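Local coordinates for shikimate dehydrogenase (NADP(+)) (Thermus thermophilus, PDB 2CY0), which binds shikimate and NADP(+) and, as in its family, catalyses the reversible NADPH-linked reduction of 3-dehydroshikimate to shikimate on the way to chorismate, at residues A53-N58 / L88-R93; G111-K116 / K224-L229; L120-G125 / V164-A169; R173-A178 / L195-G200; S189-E194 / T212-E217. All blocks are in the same frame, centred on the assembly; numbering follows the deposited sequence.

Overall arrangement
Contact 1 comes first along the chain. It closes a loop within the mixed sheet of the N-terminal, substrate-binding part, joining strands 56-59 and 86-90. Its centre is 33 to 41 Å from those of the other four. Contact 2 then spans the longest loop, from the end of helix 100-111 to strand 224-226 at the edge of the parallel Rossmann sheet. Contacts 3, 4 and 5 are nested inside that loop. Contact 3 ties strand 119-122 to the loop after strand 162-163 and closes before contact 4 opens. Contacts 4 and 5 cross, so the connection from strand 174-177 to strand 201-204 is tied both to the sheet and to helix 213-220.

Contact 1: A53-N58 / L88-R93; sequences AFRGVN and LQVEGR
Gln89 N donates to Arg55 O at 2.8 Å, with an N-H...O angle of 162°. The bond belongs to the antiparallel pairing of strands 56-59 and 86-90 in the mixed sheet of the substrate-binding domain. Next to it Gly56 and Leu88 form a non-hydrogen-bonded pair, CA to CA 4.4 Å. The chain then reverses through a type I' turn from Val90 to Arg93, the tight turn of a two-residue beta hairpin that leads into strand 93-97.

The side chain of Gln89 ties this turn to segment 53-58. A bend at chi2 (-80°) sets its carboxamide between the two. NE2 of Gln89 donates to Phe54 O at 2.9 Å and stands above the carbonyl plane. At the other end of the group, Gln89 OE1 accepts from Gly92 N at 2.9 Å. Together the two bonds fix the rotation of the carboxamide. With an alanine here, Phe54 O and Gly92 N would probably be left without these partners, and the turn would be less firmly tied to segment 53-58.

Arg55 runs alongside Leu88 and Val90 and points the same way. Leu88 CD1 lies over one face of the guanidinium, 3.8 Å from Arg55 NE. That NE bonds to Trp243 O, and NH2 bonds to Leu242 O of the second subunit, so this arginine reaches into the dimer interface. A water lies at the guanidinium edge, in its plane. It accepts from Arg55 NH1 at 2.9 Å and donates to Gln89 O at 2.7 Å.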
# COMPACT_ATOMS: atom_id res chain seq x y z
N ALA B 53 5.68 -14.01 3.43
CA ALA B 53 7.09 -13.62 3.51
C ALA B 53 7.61 -12.58 2.53
O ALA B 53 8.82 -12.34 2.49
CB ALA B 53 7.95 -14.88 3.43
N PHE B 54 6.74 -11.96 1.75
CA PHE B 54 7.19 -10.94 0.80
C PHE B 54 6.41 -9.63 0.90
O PHE B 54 5.20 -9.63 1.11
CB PHE B 54 7.10 -11.47 -0.64
CG PHE B 54 8.08 -12.57 -0.94
CD1 PHE B 54 7.91 -13.85 -0.40
CD2 PHE B 54 9.19 -12.33 -1.73
CE1 PHE B 54 8.84 -14.86 -0.65
CE2 PHE B 54 10.13 -13.34 -1.99
CZ PHE B 54 9.95 -14.60 -1.45
N ARG B 55 7.12 -8.52 0.75
CA ARG B 55 6.48 -7.21 0.81
C ARG B 55 5.73 -7.01 -0.51
O ARG B 55 4.66 -6.40 -0.55
CB ARG B 55 7.54 -6.12 0.99
CG ARG B 55 7.02 -4.70 0.80
CD ARG B 55 5.98 -4.31 1.85
NE ARG B 55 5.56 -2.92 1.68
CZ ARG B 55 4.75 -2.27 2.51
NH1 ARG B 55 4.25 -2.88 3.58
NH2 ARG B 55 4.44 -1.00 2.27
N GLY B 56 6.30 -7.53 -1.59
CA GLY B 56 5.67 -7.39 -2.89
C GLY B 56 6.35 -8.23 -3.96
O GLY B 56 7.47 -8.71 -3.76
N VAL B 57 5.68 -8.41 -5.09
CA VAL B 57 6.26 -9.19 -6.17
C VAL B 57 5.78 -8.71 -7.52
O VAL B 57 4.73 -8.07 -7.63
CB VAL B 57 5.90 -10.70 -6.06
CG1 VAL B 57 6.45 -11.28 -4.77
CG2 VAL B 57 4.40 -10.89 -6.13
N ASN B 58 6.57 -8.99 -8.55
CA ASN B 58 6.20 -8.65 -9.91
C ASN B 58 5.68 -9.95 -10.52
O ASN B 58 6.13 -11.03 -10.15
CB ASN B 58 7.40 -8.16 -10.72
CG ASN B 58 7.70 -6.70 -10.47
OD1 ASN B 58 8.85 -6.32 -10.27
ND2 ASN B 58 6.67 -5.88 -10.46
N LEU B 88 1.22 -6.16 -4.06
CA LEU B 88 1.66 -5.57 -2.79
C LEU B 88 1.06 -6.36 -1.63
O LEU B 88 -0.13 -6.67 -1.64
CB LEU B 88 1.19 -4.11 -2.69
CG LEU B 88 1.21 -3.48 -1.30
CD1 LEU B 88 2.65 -3.37 -0.79
CD2 LEU B 88 0.58 -2.10 -1.36
N GLN B 89 1.88 -6.68 -0.63
CA GLN B 89 1.42 -7.43 0.54
C GLN B 89 1.46 -6.57 1.80
O GLN B 89 2.51 -6.06 2.20
CB GLN B 89 2.27 -8.68 0.75
CG GLN B 89 1.85 -9.55 1.94
CD GLN B 89 2.35 -9.02 3.27
OE1 GLN B 89 1.57 -8.56 4.10
NE2 GLN B 89 3.66 -9.09 3.47
N VAL B 90 0.31 -6.44 2.44
CA VAL B 90 0.17 -5.64 3.64
C VAL B 90 -0.79 -6.36 4.58
O VAL B 90 -1.91 -6.66 4.20
CB VAL B 90 -0.41 -4.26 3.31
CG1 VAL B 90 -0.87 -3.61 4.54
CG2 VAL B 90 0.62 -3.40 2.61
N GLU B 91 -0.34 -6.61 5.81
CA GLU B 91 -1.15 -7.31 6.80
C GLU B 91 -1.69 -8.64 6.28
O GLU B 91 -2.82 -9.03 6.59
CB GLU B 91 -2.32 -6.43 7.27
CG GLU B 91 -2.08 -5.73 8.59
CD GLU B 91 -3.22 -4.79 8.97
OE1 GLU B 91 -4.38 -5.08 8.61
OE2 GLU B 91 -2.95 -3.77 9.64
N GLY B 92 -0.89 -9.33 5.49
CA GLY B 92 -1.31 -10.61 4.95
C GLY B 92 -2.26 -10.50 3.78
O GLY B 92 -2.62 -11.52 3.18
N ARG B 93 -2.67 -9.28 3.44
CA ARG B 93 -3.58 -9.08 2.31
C ARG B 93 -2.77 -8.79 1.05
O ARG B 93 -1.67 -8.23 1.12
CB ARG B 93 -4.52 -7.91 2.59
CG ARG B 93 -5.14 -7.92 3.98
CD ARG B 93 -5.99 -9.16 4.23
NE ARG B 93 -6.54 -9.15 5.59
CZ ARG B 93 -7.26 -10.13 6.13
NH1 ARG B 93 -7.54 -11.22 5.43
NH2 ARG B 93 -7.71 -10.01 7.37
O HOH W 1 4.11 -5.69 4.37

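Contact 2: G111-K116 / K224-L229; sequences GGIPLK and KVQTGL
Gly111 CA lies 3.6 Å from Gln226 NE2. The amide nitrogen sits where a side chain on Gly111 would point, so there is no room for one. Gln226 reaches this far because its chain is extended, with CG anti to the backbone N (chi1 -172°). NE2 is satisfied by Ala107 O, one turn back in helix 100-111. Gly112 leaves the helix with a positive phi and turns the chain toward Ile113. The side chain of Ile113 crosses that of Gln226 obliquely, and its CD1 rests 3.5 Å from Gln226 CB. Ile113 is buried and is the main apolar element here. At Pro114 the contact thins out. Lys224 crosses the proline ring at about a right angle, with Lys224 NZ 4.1 Å from Pro114 CD. Lys116 NZ and Lys224 NZ are 5.2 Å apart, like charges at the exposed end of the contact.

Strand 224-226 is the last strand of the parallel Rossmann sheet on this side and pairs with strand 201-204. Beyond it lie Gly228, which binds NADP(+), and helix 229-244. Ile113 also meets Leu108 of helix 100-111 and Ala201 and Val203 of strand 201-204. The loop after that helix thus packs on side chains of the last two strands of the sheet.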
# COMPACT_ATOMS: atom_id res chain seq x y z
N GLY B 111 11.31 10.38 -22.16
CA GLY B 111 12.15 10.20 -23.32
C GLY B 111 11.99 11.27 -24.38
O GLY B 111 12.78 11.34 -25.32
N GLY B 112 10.96 12.10 -24.24
CA GLY B 112 10.73 13.16 -25.20
C GLY B 112 9.50 12.92 -26.06
O GLY B 112 8.72 13.84 -26.31
N ILE B 113 9.33 11.68 -26.51
CA ILE B 113 8.19 11.31 -27.34
C ILE B 113 6.91 11.97 -26.84
O ILE B 113 6.43 11.67 -25.75
CB ILE B 113 7.99 9.79 -27.37
CG1 ILE B 113 9.23 9.12 -27.96
CG2 ILE B 113 6.74 9.44 -28.17
CD1 ILE B 113 9.08 7.64 -28.21
N PRO B 114 6.34 12.87 -27.64
CA PRO B 114 5.11 13.54 -27.22
C PRO B 114 3.92 12.61 -27.39
O PRO B 114 3.88 11.77 -28.29
CB PRO B 114 4.89 14.77 -28.09
CG PRO B 114 5.68 14.57 -29.36
CD PRO B 114 6.72 13.42 -28.94
N LEU B 115 2.95 12.73 -26.48
CA LEU B 115 1.77 11.91 -26.62
C LEU B 115 0.84 12.46 -27.72
O LEU B 115 -0.38 12.40 -27.63
CB LEU B 115 1.04 11.84 -25.27
CG LEU B 115 1.84 11.08 -24.20
CD1 LEU B 115 1.14 11.09 -22.83
CD2 LEU B 115 2.07 9.61 -24.56
N LYS B 116 1.48 13.04 -28.79
CA LYS B 116 0.73 13.52 -29.96
C LYS B 116 0.15 12.36 -30.75
O LYS B 116 0.86 11.63 -31.42
CB LYS B 116 1.69 14.20 -30.92
CG LYS B 116 2.41 15.43 -30.38
CD LYS B 116 3.18 16.10 -31.52
CE LYS B 116 4.49 16.74 -31.06
NZ LYS B 116 5.43 16.78 -32.18
N LYS B 224 11.10 9.72 -34.43
CA LYS B 224 11.85 9.68 -33.17
C LYS B 224 11.62 8.24 -32.72
O LYS B 224 10.58 7.66 -33.03
CB LYS B 224 11.26 10.63 -32.12
CG LYS B 224 11.14 12.09 -32.53
CD LYS B 224 10.20 12.84 -31.58
CE LYS B 224 10.93 13.91 -30.78
NZ LYS B 224 10.07 15.11 -30.56
N VAL B 225 12.56 7.66 -31.99
CA VAL B 225 12.36 6.29 -31.55
C VAL B 225 12.76 6.07 -30.10
O VAL B 225 13.53 6.83 -29.52
CB VAL B 225 13.15 5.30 -32.43
CG1 VAL B 225 12.62 5.33 -33.86
CG2 VAL B 225 14.63 5.64 -32.41
N GLN B 226 12.20 5.02 -29.50
CA GLN B 226 12.50 4.67 -28.13
C GLN B 226 12.54 3.15 -28.06
O GLN B 226 11.67 2.47 -28.61
CB GLN B 226 11.43 5.22 -27.18
CG GLN B 226 11.77 5.06 -25.70
CD GLN B 226 10.77 5.75 -24.77
OE1 GLN B 226 9.65 5.28 -24.58
NE2 GLN B 226 11.18 6.87 -24.21
N THR B 227 13.56 2.61 -27.40
CA THR B 227 13.68 1.17 -27.25
C THR B 227 12.68 0.74 -26.19
O THR B 227 11.92 1.57 -25.67
CB THR B 227 15.08 0.76 -26.78
OG1 THR B 227 15.31 1.27 -25.46
CG2 THR B 227 16.14 1.29 -27.72
N GLY B 228 12.68 -0.54 -25.88
CA GLY B 228 11.76 -1.06 -24.87
C GLY B 228 12.28 -0.98 -23.45
O GLY B 228 11.56 -1.30 -22.52
N LEU B 229 13.52 -0.54 -23.26
CA LEU B 229 14.08 -0.47 -21.91
C LEU B 229 13.50 0.64 -21.02
O LEU B 229 13.33 0.43 -19.82
CB LEU B 229 15.61 -0.35 -21.96
CG LEU B 229 16.33 -1.62 -22.42
CD1 LEU B 229 17.83 -1.38 -22.39
CD2 LEU B 229 15.96 -2.79 -21.52

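Contact 3: L120-G125 / V164-A169; sequences LVLGAG and VPLEKA
Leu120 CD1 touches Val164 CG2 at 3.7 Å, the two side chains crossing at a slant. The other branch of Leu120 goes to the 3-10 turn, where CD2 meets Ala169 CB at 3.7 Å. With CG anti to the backbone N (chi1 170°), the leucine fork straddles the start and the end of segment 164-169. The fit is snug, since Leu120 CD2 is also 3.5 Å from Ala169 CA. A second apolar pair lies further along the strand. There Leu122 and Leu166 cross at about a right angle, with Leu122 CD2 4.0 Å from Leu166 CD1.

Strand 119-122 is a central strand of the parallel Rossmann sheet. It runs into the glycine-rich GxGxxG turn, whose Gly123, Ala124 and Gly125 bind NADP(+). The strand, not that turn, makes the contact.

No hydrogen bond crosses the contact. Lys168 N donates to Pro165 O at 2.9 Å, and Ala169 N donates to Leu166 O at 2.9 Å. They hold the short 3-10 turn that presents Leu166 and Ala169. Lys168 NZ makes a salt bridge with Glu171. Trp143 and Trp145 of strand 142-145 pack beside the leucines, and Leu191 meets both Leu166 and Ala169.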
# COMPACT_ATOMS: atom_id res chain seq x y z
N LEU B 120 -0.99 4.30 -33.14
CA LEU B 120 -1.39 2.96 -33.54
C LEU B 120 -0.62 1.87 -32.78
O LEU B 120 0.61 1.86 -32.78
CB LEU B 120 -1.19 2.78 -35.05
CG LEU B 120 -1.34 1.37 -35.63
CD1 LEU B 120 -2.69 0.77 -35.27
CD2 LEU B 120 -1.15 1.45 -37.15
N VAL B 121 -1.36 0.97 -32.14
CA VAL B 121 -0.75 -0.12 -31.41
C VAL B 121 -0.84 -1.40 -32.24
O VAL B 121 -1.93 -1.86 -32.57
CB VAL B 121 -1.45 -0.37 -30.05
CG1 VAL B 121 -0.87 -1.61 -29.38
CG2 VAL B 121 -1.29 0.84 -29.16
N LEU B 122 0.32 -1.96 -32.57
CA LEU B 122 0.38 -3.19 -33.34
C LEU B 122 0.37 -4.37 -32.38
O LEU B 122 1.35 -4.59 -31.66
CB LEU B 122 1.66 -3.22 -34.19
CG LEU B 122 1.88 -2.03 -35.12
CD1 LEU B 122 3.27 -2.12 -35.74
CD2 LEU B 122 0.82 -1.99 -36.20
N GLY B 123 -0.73 -5.12 -32.36
CA GLY B 123 -0.84 -6.26 -31.47
C GLY B 123 -1.93 -6.04 -30.45
O GLY B 123 -1.91 -5.05 -29.72
N ALA B 124 -2.89 -6.95 -30.40
CA ALA B 124 -4.01 -6.85 -29.47
C ALA B 124 -3.88 -7.87 -28.36
O ALA B 124 -4.86 -8.19 -27.67
CB ALA B 124 -5.33 -7.05 -30.22
N GLY B 125 -2.67 -8.40 -28.18
CA GLY B 125 -2.44 -9.38 -27.14
C GLY B 125 -2.24 -8.70 -25.79
O GLY B 125 -2.55 -7.51 -25.63
N VAL B 164 -7.83 -0.76 -37.27
CA VAL B 164 -7.48 -0.28 -38.60
C VAL B 164 -6.61 -1.28 -39.36
O VAL B 164 -6.07 -2.23 -38.78
CB VAL B 164 -6.71 1.06 -38.52
CG1 VAL B 164 -7.60 2.15 -37.95
CG2 VAL B 164 -5.47 0.90 -37.65
N PRO B 165 -6.51 -1.11 -40.68
CA PRO B 165 -5.69 -2.00 -41.50
C PRO B 165 -4.25 -1.54 -41.34
O PRO B 165 -4.01 -0.39 -40.97
CB PRO B 165 -6.22 -1.76 -42.91
CG PRO B 165 -6.56 -0.30 -42.87
CD PRO B 165 -7.27 -0.17 -41.53
N LEU B 166 -3.29 -2.41 -41.62
CA LEU B 166 -1.89 -2.06 -41.46
C LEU B 166 -1.52 -0.77 -42.19
O LEU B 166 -0.71 0.01 -41.70
CB LEU B 166 -1.00 -3.21 -41.95
CG LEU B 166 0.46 -3.15 -41.50
CD1 LEU B 166 0.51 -3.13 -39.98
CD2 LEU B 166 1.22 -4.35 -42.04
N GLU B 167 -2.12 -0.55 -43.36
CA GLU B 167 -1.85 0.65 -44.15
C GLU B 167 -2.03 1.95 -43.36
O GLU B 167 -1.33 2.93 -43.60
CB GLU B 167 -2.77 0.72 -45.38
CG GLU B 167 -2.51 -0.31 -46.46
CD GLU B 167 -2.83 -1.72 -46.02
OE1 GLU B 167 -3.54 -1.90 -45.02
OE2 GLU B 167 -2.37 -2.67 -46.70
N LYS B 168 -2.97 1.95 -42.42
CA LYS B 168 -3.23 3.14 -41.61
C LYS B 168 -2.00 3.63 -40.86
O LYS B 168 -1.91 4.81 -40.51
CB LYS B 168 -4.35 2.86 -40.61
CG LYS B 168 -5.72 3.31 -41.08
CD LYS B 168 -5.71 4.81 -41.34
CE LYS B 168 -7.12 5.39 -41.36
NZ LYS B 168 -7.09 6.87 -41.54
N ALA B 169 -1.05 2.73 -40.62
CA ALA B 169 0.16 3.10 -39.91
C ALA B 169 0.75 4.40 -40.47
O ALA B 169 1.32 5.20 -39.72
CB ALA B 169 1.18 1.97 -40.00

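Contact 4: R173-A178 / L195-G200; sequences RLLVNA and LFPEEG
A salt bridge from Arg173 and an apolar patch round Leu175 join the start of strand 174-177 to the irregular loop before strand 201-204. Arg173 NH2 donates to Glu198 OE1 at 2.9 Å, with an N-H...O angle of 153°. The oxygen sits at the guanidinium edge, near its plane, and is met on its anti side. The guanidinium and carboxylate planes are turned 63° apart. Glu198 is exposed and poorly ordered, so this bridge may be mobile.

Glu199 comes from another direction. Its CB lies over one face of the guanidinium, 3.7 Å from Arg173 NE. Glu199 N also lies over a face of that group, and it is buried with no partner in the model. A bend at chi2 (-76°) folds Arg173 back over this backbone.

Strands 174-177 and 201-204 are parallel neighbours in the Rossmann sheet. Segment 195-200 forms the last part of the connection between them, and Arg173 and Leu175 both make backbone bonds to Ala201. At the entry to strand 201-204, Arg173 O is 3.2 Å from Gly200 CA. A side chain on this glycine would run into that oxygen.

Leu175 is buried and points toward the loop. Its side chain abuts the Pro197 ring, though the modelled spacing there is too short to trust. Its CD1 also lies 4.0 Å from Phe196 CD1. Leu175 further touches Leu120 of strand 119-122 and Phe214 of helix 213-220.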
# COMPACT_ATOMS: atom_id res chain seq x y z
N ARG B 173 0.91 9.07 -35.79
CA ARG B 173 2.02 9.90 -35.38
C ARG B 173 2.76 9.22 -34.23
O ARG B 173 3.84 9.66 -33.83
CB ARG B 173 1.52 11.31 -35.03
CG ARG B 173 0.99 12.10 -36.26
CD ARG B 173 2.14 12.64 -37.13
NE ARG B 173 1.75 13.07 -38.47
CZ ARG B 173 1.54 12.25 -39.50
NH1 ARG B 173 1.69 10.94 -39.35
NH2 ARG B 173 1.22 12.74 -40.69
N LEU B 174 2.17 8.15 -33.71
CA LEU B 174 2.78 7.36 -32.63
C LEU B 174 2.60 5.87 -32.95
O LEU B 174 1.48 5.35 -32.95
CB LEU B 174 2.14 7.67 -31.27
CG LEU B 174 2.75 6.83 -30.13
CD1 LEU B 174 4.24 7.13 -30.03
CD2 LEU B 174 2.06 7.12 -28.80
N LEU B 175 3.71 5.20 -33.22
CA LEU B 175 3.68 3.78 -33.53
C LEU B 175 4.25 2.95 -32.40
O LEU B 175 5.33 3.24 -31.89
CB LEU B 175 4.48 3.50 -34.80
CG LEU B 175 3.67 3.54 -36.09
CD1 LEU B 175 4.58 3.16 -37.25
CD2 LEU B 175 2.51 2.56 -36.00
N VAL B 176 3.52 1.91 -32.01
CA VAL B 176 3.96 1.03 -30.92
C VAL B 176 3.88 -0.44 -31.30
O VAL B 176 2.80 -0.97 -31.57
CB VAL B 176 3.08 1.22 -29.66
CG1 VAL B 176 3.52 0.24 -28.57
CG2 VAL B 176 3.19 2.65 -29.15
N ASN B 177 5.03 -1.12 -31.31
CA ASN B 177 5.02 -2.54 -31.62
C ASN B 177 4.77 -3.36 -30.36
O ASN B 177 5.61 -3.41 -29.46
CB ASN B 177 6.34 -2.99 -32.24
CG ASN B 177 6.39 -4.49 -32.43
OD1 ASN B 177 5.50 -5.08 -33.03
ND2 ASN B 177 7.43 -5.12 -31.89
N ALA B 178 3.61 -3.99 -30.31
CA ALA B 178 3.23 -4.80 -29.16
C ALA B 178 3.20 -6.27 -29.57
O ALA B 178 2.59 -7.10 -28.89
CB ALA B 178 1.88 -4.37 -28.64
N LEU B 195 5.02 1.34 -45.20
CA LEU B 195 3.83 1.74 -44.46
C LEU B 195 4.17 2.62 -43.26
O LEU B 195 3.29 2.98 -42.48
CB LEU B 195 3.06 0.49 -44.01
CG LEU B 195 2.59 -0.40 -45.15
CD1 LEU B 195 1.88 -1.62 -44.61
CD2 LEU B 195 1.67 0.40 -46.06
N PHE B 196 5.44 2.97 -43.12
CA PHE B 196 5.87 3.80 -42.01
C PHE B 196 5.36 5.23 -42.06
O PHE B 196 5.35 5.86 -43.12
CB PHE B 196 7.40 3.80 -41.89
CG PHE B 196 7.91 2.83 -40.87
CD1 PHE B 196 7.88 3.16 -39.52
CD2 PHE B 196 8.36 1.58 -41.25
CE1 PHE B 196 8.27 2.24 -38.55
CE2 PHE B 196 8.76 0.64 -40.29
CZ PHE B 196 8.73 0.98 -38.94
N PRO B 197 4.93 5.75 -40.91
CA PRO B 197 4.42 7.11 -40.85
C PRO B 197 5.30 8.14 -41.50
O PRO B 197 6.50 7.97 -41.68
CB PRO B 197 4.20 7.34 -39.34
CG PRO B 197 5.07 6.31 -38.70
CD PRO B 197 4.89 5.12 -39.58
N GLU B 198 4.64 9.23 -41.84
CA GLU B 198 5.23 10.37 -42.51
C GLU B 198 6.02 11.19 -41.50
O GLU B 198 7.19 11.50 -41.72
CB GLU B 198 4.07 11.15 -43.16
CG GLU B 198 3.15 10.12 -43.89
CD GLU B 198 1.71 10.56 -43.98
OE1 GLU B 198 1.33 11.52 -43.27
OE2 GLU B 198 0.94 9.92 -44.74
N GLU B 199 5.38 11.52 -40.39
CA GLU B 199 5.98 12.29 -39.30
C GLU B 199 5.70 11.50 -38.03
O GLU B 199 4.90 10.56 -38.07
CB GLU B 199 5.31 13.65 -39.18
CG GLU B 199 5.70 14.67 -40.22
CD GLU B 199 5.95 16.02 -39.60
OE1 GLU B 199 4.99 16.63 -39.07
OE2 GLU B 199 7.11 16.48 -39.63
N GLY B 200 6.35 11.85 -36.91
CA GLY B 200 6.06 11.14 -35.68
C GLY B 200 7.13 10.39 -34.91
O GLY B 200 8.31 10.74 -34.93

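Contact 5: S189-E194 / T212-E217; sequences SPLPAE and TRFLRE
Ser189 and Glu217 face each other, the serine hydroxyl against one carboxylate oxygen. Ser189 OG donates to Glu217 OE1 at 3.1 Å and approaches from above the carboxylate plane. The same OG accepts from Leu191 N at 3.3 Å, which makes an ST turn at the start of segment 189-194. With OG anti to its own backbone N (chi1 170°), the hydroxyl also lies in the plane of the Phe214 ring, at its edge. Ser189 OG is 3.8 Å from Phe214 CB. Further round this edge, Leu191 CD2 meets Phe214 CE1 at 4.3 Å.

Glu217 is extended beyond CG, which brings OE1 to the loop; OE2 turns to its own helix. Glu217 OE2 makes a salt bridge one helical turn back, 3.1 Å from Arg213 NE. Arg213 NH1 in turn bonds to Ser187 O. Glu217 OE1 lies 2.9 Å from Leu191 O, and both are acceptors. This crowding may raise the proton affinity of the carboxylate, while the arginine would favour its charge. With an alanine in place of Glu217, Ser189 OG would probably lose its acceptor and Arg213 its charged mate within the helix.

Thr212 is the N-cap of helix 213-220, its OG1 accepting weakly from Leu215 N. The helix lies against the parallel sheet. Phe214 touches Leu175 and Asn177 of strand 174-177, and Ala202 and Asp204 of strand 201-204. Leu191 also packs on Leu175, so loop and helix meet over the same strand.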
# COMPACT_ATOMS: atom_id res chain seq x y z
N SER B 189 10.37 -7.52 -38.89
CA SER B 189 9.59 -6.39 -38.39
C SER B 189 8.13 -6.64 -38.76
O SER B 189 7.84 -7.26 -39.77
CB SER B 189 10.05 -5.09 -39.04
OG SER B 189 9.16 -4.03 -38.73
N PRO B 190 7.20 -6.16 -37.93
CA PRO B 190 5.78 -6.38 -38.24
C PRO B 190 5.23 -5.35 -39.22
O PRO B 190 4.15 -5.53 -39.78
CB PRO B 190 5.13 -6.27 -36.87
CG PRO B 190 5.94 -5.19 -36.22
CD PRO B 190 7.37 -5.56 -36.59
N LEU B 191 5.99 -4.28 -39.45
CA LEU B 191 5.55 -3.21 -40.34
C LEU B 191 6.51 -2.90 -41.49
O LEU B 191 7.64 -2.46 -41.27
CB LEU B 191 5.33 -1.92 -39.53
CG LEU B 191 4.81 -0.70 -40.29
CD1 LEU B 191 3.33 -0.89 -40.59
CD2 LEU B 191 5.03 0.57 -39.47
N PRO B 192 6.06 -3.11 -42.74
CA PRO B 192 6.88 -2.86 -43.93
C PRO B 192 7.28 -1.39 -44.00
O PRO B 192 6.45 -0.50 -43.81
CB PRO B 192 5.94 -3.23 -45.08
CG PRO B 192 5.02 -4.23 -44.47
CD PRO B 192 4.74 -3.64 -43.12
N ALA B 193 8.56 -1.13 -44.27
CA ALA B 193 9.08 0.23 -44.34
C ALA B 193 8.16 1.19 -45.09
O ALA B 193 7.99 2.35 -44.69
CB ALA B 193 10.45 0.22 -45.01
N GLU B 194 7.56 0.71 -46.16
CA GLU B 194 6.67 1.52 -46.98
C GLU B 194 5.41 2.01 -46.27
O GLU B 194 4.80 2.99 -46.69
CB GLU B 194 6.28 0.75 -48.25
CG GLU B 194 7.45 0.18 -49.05
CD GLU B 194 7.92 -1.17 -48.54
OE1 GLU B 194 7.15 -1.85 -47.82
OE2 GLU B 194 9.06 -1.57 -48.86
N THR B 212 15.84 -3.23 -32.85
CA THR B 212 15.11 -4.13 -33.74
C THR B 212 15.03 -3.55 -35.15
O THR B 212 15.36 -2.38 -35.35
CB THR B 212 13.69 -4.32 -33.21
OG1 THR B 212 13.08 -3.03 -33.03
CG2 THR B 212 13.73 -5.01 -31.86
N ARG B 213 14.61 -4.37 -36.12
CA ARG B 213 14.51 -3.88 -37.49
C ARG B 213 13.45 -2.78 -37.51
O ARG B 213 13.59 -1.78 -38.22
CB ARG B 213 14.12 -5.00 -38.47
CG ARG B 213 14.11 -4.51 -39.93
CD ARG B 213 13.95 -5.61 -40.98
NE ARG B 213 13.57 -5.04 -42.28
CZ ARG B 213 13.11 -5.74 -43.32
NH1 ARG B 213 12.97 -7.06 -43.23
NH2 ARG B 213 12.77 -5.12 -44.44
N PHE B 214 12.40 -2.98 -36.72
CA PHE B 214 11.30 -2.01 -36.60
C PHE B 214 11.84 -0.62 -36.25
O PHE B 214 11.51 0.37 -36.91
CB PHE B 214 10.32 -2.46 -35.52
CG PHE B 214 9.23 -1.46 -35.21
CD1 PHE B 214 8.22 -1.20 -36.13
CD2 PHE B 214 9.21 -0.80 -33.99
CE1 PHE B 214 7.21 -0.28 -35.84
CE2 PHE B 214 8.20 0.12 -33.69
CZ PHE B 214 7.20 0.38 -34.62
N LEU B 215 12.65 -0.54 -35.20
CA LEU B 215 13.22 0.73 -34.76
C LEU B 215 14.20 1.30 -35.77
O LEU B 215 14.24 2.51 -36.01
CB LEU B 215 13.89 0.58 -33.39
CG LEU B 215 12.90 0.39 -32.24
CD1 LEU B 215 13.64 0.18 -30.93
CD2 LEU B 215 11.99 1.62 -32.14
N ARG B 216 15.01 0.43 -36.36
CA ARG B 216 15.97 0.89 -37.36
C ARG B 216 15.20 1.47 -38.56
O ARG B 216 15.56 2.53 -39.06
CB ARG B 216 16.87 -0.27 -37.79
CG ARG B 216 17.96 -0.62 -36.77
CD ARG B 216 18.33 -2.09 -36.84
NE ARG B 216 19.50 -2.42 -36.02
CZ ARG B 216 20.76 -2.29 -36.42
NH1 ARG B 216 21.01 -1.84 -37.64
NH2 ARG B 216 21.75 -2.60 -35.60
N GLU B 217 14.15 0.77 -39.00
CA GLU B 217 13.34 1.26 -40.12
C GLU B 217 12.77 2.64 -39.76
O GLU B 217 12.99 3.62 -40.46
CB GLU B 217 12.19 0.29 -40.45
CG GLU B 217 12.62 -1.10 -40.96
CD GLU B 217 11.45 -2.00 -41.38
OE1 GLU B 217 10.42 -2.02 -40.67
OE2 GLU B 217 11.57 -2.69 -42.41